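Local coordinates for C381 turret protein (Sulfolobus turreted icosahedral virus, PDB 4IND), which probably helps build the turrets of the viral capsid, as a chain of three jelly-roll domains that assembles in five copies, at residues 77-82 / 121-126; 170-175 / 235-240. All blocks are in the same frame, centred on the assembly; numbering follows the deposited sequence.

Contacts 1 and 2 lie one after the other along the chain: neither nests in the other nor crosses it. From the N terminus, 77-82 pairs with 121-126, closing 38 intervening residues without helix inside the first galactose-binding-like domain and joining strands 78-88 and 114-124. The chain then enters the second such domain, where 170-175 meets 235-240 and closes 59 residues, joining strands 168-172 and 238-243. The centres of the contacts lie about 11 Å apart, and their residues touch: Glu125 OE2 forms a salt bridge with Arg172 NH1 at 3.1 Å. One dihydrogenphosphate ion touches both contacts, and both also reach the second subunit, so the two domains meet here beside a neighbouring subunit.

Contact 1: residues 77-82 / 121-126; sequences EGLYLI and IFTKEQ. With 2HP (dihydrogenphosphate ion), chain U.
Two neighbouring antiparallel strands of the first jelly-roll domain pair here, 78-82 against 121-124, their short axes 155° apart in direction. Tyr80 and Phe122 form a hydrogen-bonded pair, with Tyr80 N to Phe122 O at 2.8 Å and Phe122 N to Tyr80 O at 2.9 Å; Gly78 and Lys124 form another. Phe122 O also lies in the plane of the Tyr80 ring, at its edge. On the same face Tyr80 CE2 meets Lys124 CB at 3.9 Å, and Ile82 CD1 touches Phe122 CB at 3.8 Å. On the other face Leu79, with CG anti to the backbone N (chi1 175°), brings CD1 to 3.4 Å from Thr123 OG1 and also against Ile121 CG2. Leu79 N gives the bound dihydrogenphosphate a nearly straight bond to O2 of the ion (2.7 Å, 168° at the hydrogen). Past the strand ends, a water links Glu77 OE2 with Gln126 N. Strand 138-147 packs beside Tyr80 and Ile82, while the Leu79 and Ile121 side is met by strands 155-163 and 168-172 of the second domain; Glu125 pairs with Arg154 of the second subunit.

Contact 2: residues 170-175 / 235-240; sequences SFRLRK and DYEDVK. With 2HP (dihydrogenphosphate ion), chain V; 2HP (dihydrogenphosphate ion), chain U.
Arg172 and Glu237 run side by side and point the same way, with the guanidinium and carboxylate planes 76° apart. What touches is the aliphatic part of the arginine: CD lies 3.7 Å from Glu237 OE1. That oxygen is well out of the guanidinium plane and 4.2 Å from Arg172 NE, so the charges are close without a salt bridge. A bend at chi3 (70°) in the otherwise extended arginine chain helps place its head, where NH1 forms a salt bridge with Glu125 of the first domain and NH2 bonds at 3.2 Å to O1 of a dihydrogenphosphate ion, in the guanidinium plane. Glu237, with CG anti to its carbonyl carbon (chi1 -58°), sets CB 3.0 Å from Leu173 O and lays its extended chain alongside that carbonyl; a water connects its OE2 with Lys175 N. On the other face Phe171 and Val239 meet at an oblique angle, Phe171 CE1 being 3.8 Å from Val239 CB, while Val239 CG2 touches Leu173 CD1. Between the backbones, Val239 N bonds to Phe171 O at 2.8 Å, and Leu173 N to Glu237 O. A second dihydrogenphosphate accepts a bond from Glu237 N to its O2 at 2.7 Å. The arginines and, for the second ion, Lys181 and Arg154 of the second subunit probably offset the negative charge of the phosphates and carboxylates; the second ion thereby links two subunits.

Contact 1: residues 77-82 / 121-126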
loop_
_atom_site.group_PDB
_atom_site.type_symbol
_atom_site.label_atom_id
_atom_site.label_comp_id
_atom_site.label_asym_id
_atom_site.label_seq_id
_atom_site.Cartn_x
_atom_site.Cartn_y
_atom_site.Cartn_z
ATOM N N GLU A 77 11.923 11.026 -13.599
ATOM C CA GLU A 77 12.975 10.457 -12.773
ATOM C C GLU A 77 12.648 9.019 -12.339
ATOM O O GLU A 77 11.486 8.643 -12.198
ATOM C CB GLU A 77 13.286 11.367 -11.576
ATOM C CG GLU A 77 14.030 12.641 -12.000
ATOM C CD GLU A 77 14.674 13.403 -10.838
ATOM O OE1 GLU A 77 14.125 13.339 -9.715
ATOM O OE2 GLU A 77 15.724 14.076 -11.054
ATOM N N GLY A 78 13.677 8.217 -12.132
ATOM C CA GLY A 78 13.461 6.864 -11.629
ATOM C C GLY A 78 14.493 5.933 -12.208
ATOM O O GLY A 78 15.437 6.381 -12.848
ATOM N N LEU A 79 14.330 4.640 -11.943
ATOM C CA LEU A 79 15.275 3.620 -12.397
ATOM C C LEU A 79 14.666 2.892 -13.579
ATOM O O LEU A 79 13.597 2.318 -13.472
ATOM C CB LEU A 79 15.562 2.630 -11.258
ATOM C CG LEU A 79 16.468 1.457 -11.699
ATOM C CD1 LEU A 79 17.831 1.986 -12.143
ATOM C CD2 LEU A 79 16.601 0.444 -10.574
ATOM N N TYR A 80 15.349 2.931 -14.721
ATOM C CA TYR A 80 14.821 2.361 -15.954
ATOM C C TYR A 80 15.531 1.095 -16.331
ATOM O O TYR A 80 16.749 0.993 -16.205
ATOM C CB TYR A 80 14.998 3.348 -17.130
ATOM C CG TYR A 80 14.040 4.516 -17.051
ATOM C CD1 TYR A 80 12.807 4.482 -17.697
ATOM C CD2 TYR A 80 14.365 5.653 -16.335
ATOM C CE1 TYR A 80 11.925 5.542 -17.609
ATOM C CE2 TYR A 80 13.488 6.705 -16.236
ATOM C CZ TYR A 80 12.273 6.654 -16.883
ATOM O OH TYR A 80 11.393 7.717 -16.804
ATOM N N LEU A 81 14.746 0.138 -16.812
ATOM C CA LEU A 81 15.261 -1.007 -17.516
ATOM C C LEU A 81 15.108 -0.665 -18.980
ATOM O O LEU A 81 14.004 -0.341 -19.443
ATOM C CB LEU A 81 14.436 -2.263 -17.211
ATOM C CG LEU A 81 14.834 -3.429 -18.128
ATOM C CD1 LEU A 81 16.101 -4.078 -17.585
ATOM C CD2 LEU A 81 13.700 -4.453 -18.304
ATOM N N ILE A 82 16.213 -0.740 -19.709
ATOM C CA ILE A 82 16.196 -0.478 -21.146
ATOM C C ILE A 82 16.308 -1.815 -21.874
ATOM O O ILE A 82 17.147 -2.659 -21.523
ATOM C CB ILE A 82 17.354 0.430 -21.527
ATOM C CG1 ILE A 82 17.054 1.854 -21.044
ATOM C CG2 ILE A 82 17.610 0.401 -23.031
ATOM C CD1 ILE A 82 18.220 2.791 -21.155
ATOM N N ILE A 121 20.558 -0.651 -17.900
ATOM C CA ILE A 121 19.972 -0.069 -16.702
ATOM C C ILE A 121 20.360 1.401 -16.674
ATOM O O ILE A 121 21.512 1.754 -16.959
ATOM C CB ILE A 121 20.462 -0.781 -15.455
ATOM C CG1 ILE A 121 20.014 -2.249 -15.491
ATOM C CG2 ILE A 121 19.938 -0.069 -14.201
ATOM C CD1 ILE A 121 20.657 -3.123 -14.429
ATOM N N PHE A 122 19.403 2.264 -16.347
ATOM C CA PHE A 122 19.652 3.707 -16.412
ATOM C C PHE A 122 18.928 4.397 -15.287
ATOM O O PHE A 122 17.703 4.343 -15.208
ATOM C CB PHE A 122 19.201 4.256 -17.770
ATOM C CG PHE A 122 19.297 5.773 -17.900
ATOM C CD1 PHE A 122 20.471 6.448 -17.593
ATOM C CD2 PHE A 122 18.231 6.493 -18.382
ATOM C CE1 PHE A 122 20.565 7.840 -17.733
ATOM C CE2 PHE A 122 18.300 7.886 -18.529
ATOM C CZ PHE A 122 19.477 8.555 -18.210
ATOM N N THR A 123 19.684 5.050 -14.404
ATOM C CA THR A 123 19.063 5.819 -13.332
ATOM C C THR A 123 18.898 7.251 -13.782
ATOM O O THR A 123 19.879 7.959 -13.950
ATOM C CB THR A 123 19.921 5.802 -12.056
ATOM O OG1 THR A 123 20.090 4.443 -11.635
ATOM C CG2 THR A 123 19.233 6.590 -10.932
ATOM N N LYS A 124 17.656 7.688 -13.972
ATOM C CA LYS A 124 17.418 9.098 -14.268
ATOM C C LYS A 124 17.315 9.894 -12.968
ATOM O O LYS A 124 16.243 10.038 -12.373
ATOM C CB LYS A 124 16.178 9.292 -15.156
ATOM C CG LYS A 124 15.967 10.749 -15.578
ATOM C CD LYS A 124 17.102 11.154 -16.536
ATOM C CE LYS A 124 17.185 12.665 -16.712
ATOM N NZ LYS A 124 18.360 13.027 -17.583
ATOM N N GLU A 125 18.455 10.430 -12.540
ATOM C CA GLU A 125 18.541 11.371 -11.433
ATOM C C GLU A 125 19.752 12.267 -11.687
ATOM O O GLU A 125 20.690 11.862 -12.368
ATOM C CB GLU A 125 18.739 10.639 -10.094
ATOM C CG GLU A 125 17.456 10.089 -9.454
ATOM C CD GLU A 125 17.662 9.588 -8.013
ATOM O OE1 GLU A 125 18.820 9.313 -7.621
ATOM O OE2 GLU A 125 16.661 9.470 -7.261
ATOM N N GLN A 126 19.734 13.472 -11.134
ATOM C CA GLN A 126 20.883 14.378 -11.220
ATOM C C GLN A 126 21.451 14.541 -12.629
ATOM O O GLN A 126 22.671 14.539 -12.819
ATOM C CB GLN A 126 21.999 13.914 -10.276
ATOM C CG GLN A 126 21.611 13.924 -8.803
ATOM C CD GLN A 126 22.823 13.892 -7.881
ATOM O OE1 GLN A 126 23.948 13.683 -8.329
ATOM N NE2 GLN A 126 22.600 14.105 -6.597
HETATM P P 2HP U . 11.622 2.753 -10.269
HETATM O O1 2HP U . 12.314 2.642 -8.933
HETATM O O2 2HP U . 11.987 4.153 -10.657
HETATM O O3 2HP U . 10.085 2.583 -10.057
HETATM O O4 2HP U . 12.175 1.783 -11.359
HETATM O O HOH W 1 17.692 14.114 -9.328
#

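Contact 2: residues 170-175 / 235-240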
loop_
_atom_site.group_PDB
_atom_site.type_symbol
_atom_site.label_atom_id
_atom_site.label_comp_id
_atom_site.label_asym_id
_atom_site.label_seq_id
_atom_site.Cartn_x
_atom_site.Cartn_y
_atom_site.Cartn_z
ATOM N N SER A 170 25.451 0.115 -11.435
ATOM C CA SER A 170 24.840 0.867 -10.337
ATOM C C SER A 170 23.348 1.006 -10.583
ATOM O O SER A 170 22.908 1.026 -11.727
ATOM C CB SER A 170 25.452 2.267 -10.234
ATOM O OG SER A 170 26.823 2.194 -9.921
ATOM N N PHE A 171 22.575 1.141 -9.509
ATOM C CA PHE A 171 21.148 1.418 -9.642
ATOM C C PHE A 171 20.620 2.028 -8.347
ATOM O O PHE A 171 21.238 1.888 -7.301
ATOM C CB PHE A 171 20.373 0.153 -10.051
ATOM C CG PHE A 171 20.819 -1.098 -9.349
ATOM C CD1 PHE A 171 20.289 -1.453 -8.115
ATOM C CD2 PHE A 171 21.757 -1.931 -9.927
ATOM C CE1 PHE A 171 20.698 -2.611 -7.464
ATOM C CE2 PHE A 171 22.171 -3.094 -9.284
ATOM C CZ PHE A 171 21.642 -3.436 -8.049
ATOM N N ARG A 172 19.500 2.735 -8.431
ATOM C CA ARG A 172 18.882 3.346 -7.252
ATOM C C ARG A 172 17.742 2.458 -6.803
ATOM O O ARG A 172 16.934 2.034 -7.621
ATOM C CB ARG A 172 18.314 4.738 -7.589
ATOM C CG ARG A 172 17.649 5.409 -6.406
ATOM C CD ARG A 172 16.517 6.367 -6.771
ATOM N NE ARG A 172 15.332 5.671 -7.276
ATOM C CZ ARG A 172 14.234 6.309 -7.686
ATOM N NH1 ARG A 172 14.189 7.642 -7.663
ATOM N NH2 ARG A 172 13.184 5.635 -8.142
ATOM N N LEU A 173 17.670 2.171 -5.506
ATOM C CA LEU A 173 16.545 1.415 -4.956
ATOM C C LEU A 173 15.838 2.263 -3.924
ATOM O O LEU A 173 16.488 2.814 -3.036
ATOM C CB LEU A 173 17.030 0.131 -4.287
ATOM C CG LEU A 173 17.799 -0.844 -5.164
ATOM C CD1 LEU A 173 18.216 -2.064 -4.339
ATOM C CD2 LEU A 173 16.945 -1.274 -6.351
ATOM N N ARG A 174 14.518 2.375 -4.017
ATOM C CA ARG A 174 13.797 3.134 -3.002
ATOM C C ARG A 174 13.627 2.212 -1.803
ATOM O O ARG A 174 13.990 1.044 -1.871
ATOM C CB ARG A 174 12.440 3.563 -3.529
ATOM C CG ARG A 174 11.600 2.377 -3.949
ATOM C CD ARG A 174 10.138 2.725 -3.989
ATOM N NE ARG A 174 9.357 1.578 -4.417
ATOM C CZ ARG A 174 9.029 1.311 -5.679
ATOM N NH1 ARG A 174 9.402 2.120 -6.672
ATOM N NH2 ARG A 174 8.315 0.222 -5.942
ATOM N N LYS A 175 13.055 2.721 -0.727
ATOM C CA LYS A 175 12.942 1.948 0.508
ATOM C C LYS A 175 12.318 0.582 0.280
ATOM O O LYS A 175 11.379 0.414 -0.505
ATOM C CB LYS A 175 12.151 2.718 1.580
ATOM C CG LYS A 175 10.670 2.916 1.270
ATOM C CD LYS A 175 10.024 3.886 2.281
ATOM C CE LYS A 175 8.517 4.001 2.080
ATOM N NZ LYS A 175 7.828 2.730 2.471
ATOM N N ASP A 235 17.516 6.021 3.263
ATOM C CA ASP A 235 18.404 7.172 3.330
ATOM C C ASP A 235 19.667 6.975 2.493
ATOM O O ASP A 235 20.392 7.926 2.232
ATOM C CB ASP A 235 18.718 7.629 4.777
ATOM C CG ASP A 235 19.159 6.480 5.700
ATOM O OD1 ASP A 235 19.029 5.290 5.330
ATOM O OD2 ASP A 235 19.628 6.772 6.820
ATOM N N TYR A 236 19.905 5.743 2.060
ATOM C CA TYR A 236 20.988 5.438 1.129
ATOM C C TYR A 236 20.435 4.543 0.048
ATOM O O TYR A 236 20.189 3.374 0.273
ATOM C CB TYR A 236 22.156 4.766 1.868
ATOM C CG TYR A 236 22.832 5.714 2.824
ATOM C CD1 TYR A 236 23.885 6.513 2.408
ATOM C CD2 TYR A 236 22.377 5.854 4.124
ATOM C CE1 TYR A 236 24.481 7.403 3.265
ATOM C CE2 TYR A 236 22.977 6.750 5.003
ATOM C CZ TYR A 236 24.025 7.520 4.564
ATOM O OH TYR A 236 24.624 8.418 5.421
ATOM N N GLU A 237 20.219 5.095 -1.140
ATOM C CA GLU A 237 19.463 4.363 -2.143
ATOM C C GLU A 237 20.315 3.916 -3.314
ATOM O O GLU A 237 19.892 3.073 -4.087
ATOM C CB GLU A 237 18.274 5.205 -2.637
ATOM C CG GLU A 237 17.346 5.605 -1.495
ATOM C CD GLU A 237 16.044 6.264 -1.939
ATOM O OE1 GLU A 237 15.786 6.351 -3.154
ATOM O OE2 GLU A 237 15.281 6.722 -1.050
ATOM N N ASP A 238 21.496 4.500 -3.459
ATOM C CA ASP A 238 22.327 4.154 -4.610
ATOM C C ASP A 238 23.184 2.923 -4.321
ATOM O O ASP A 238 24.000 2.895 -3.397
ATOM C CB ASP A 238 23.149 5.352 -5.091
ATOM C CG ASP A 238 22.287 6.406 -5.821
ATOM O OD1 ASP A 238 21.753 6.123 -6.922
ATOM O OD2 ASP A 238 22.142 7.520 -5.292
ATOM N N VAL A 239 22.942 1.886 -5.096
ATOM C CA VAL A 239 23.617 0.598 -4.900
ATOM C C VAL A 239 24.676 0.440 -5.987
ATOM O O VAL A 239 24.440 0.789 -7.147
ATOM C CB VAL A 239 22.613 -0.547 -4.958
ATOM C CG1 VAL A 239 23.314 -1.905 -4.810
ATOM C CG2 VAL A 239 21.547 -0.364 -3.877
ATOM N N LYS A 240 25.841 -0.076 -5.614
ATOM C CA LYS A 240 26.918 -0.281 -6.592
ATOM C C LYS A 240 27.439 -1.714 -6.578
ATOM O O LYS A 240 27.836 -2.231 -5.532
ATOM C CB LYS A 240 28.047 0.694 -6.305
ATOM C CG LYS A 240 29.180 0.636 -7.300
ATOM C CD LYS A 240 30.226 1.676 -6.940
ATOM C CE LYS A 240 31.457 1.549 -7.803
ATOM N NZ LYS A 240 32.521 2.503 -7.366
HETATM P P 2HP V . 22.437 7.984 -1.821
HETATM O O1 2HP V . 23.307 6.804 -1.295
HETATM O O2 2HP V . 21.019 7.560 -2.041
HETATM O O3 2HP V . 22.856 8.307 -3.213
HETATM O O4 2HP V . 22.525 9.268 -0.953
HETATM P P 2HP U . 11.622 2.753 -10.269
HETATM O O1 2HP U . 12.314 2.642 -8.933
HETATM O O2 2HP U . 11.987 4.153 -10.657
HETATM O O3 2HP U . 10.085 2.583 -10.057
HETATM O O4 2HP U . 12.175 1.783 -11.359
HETATM O O HOH W 2 12.376 5.555 -0.496
#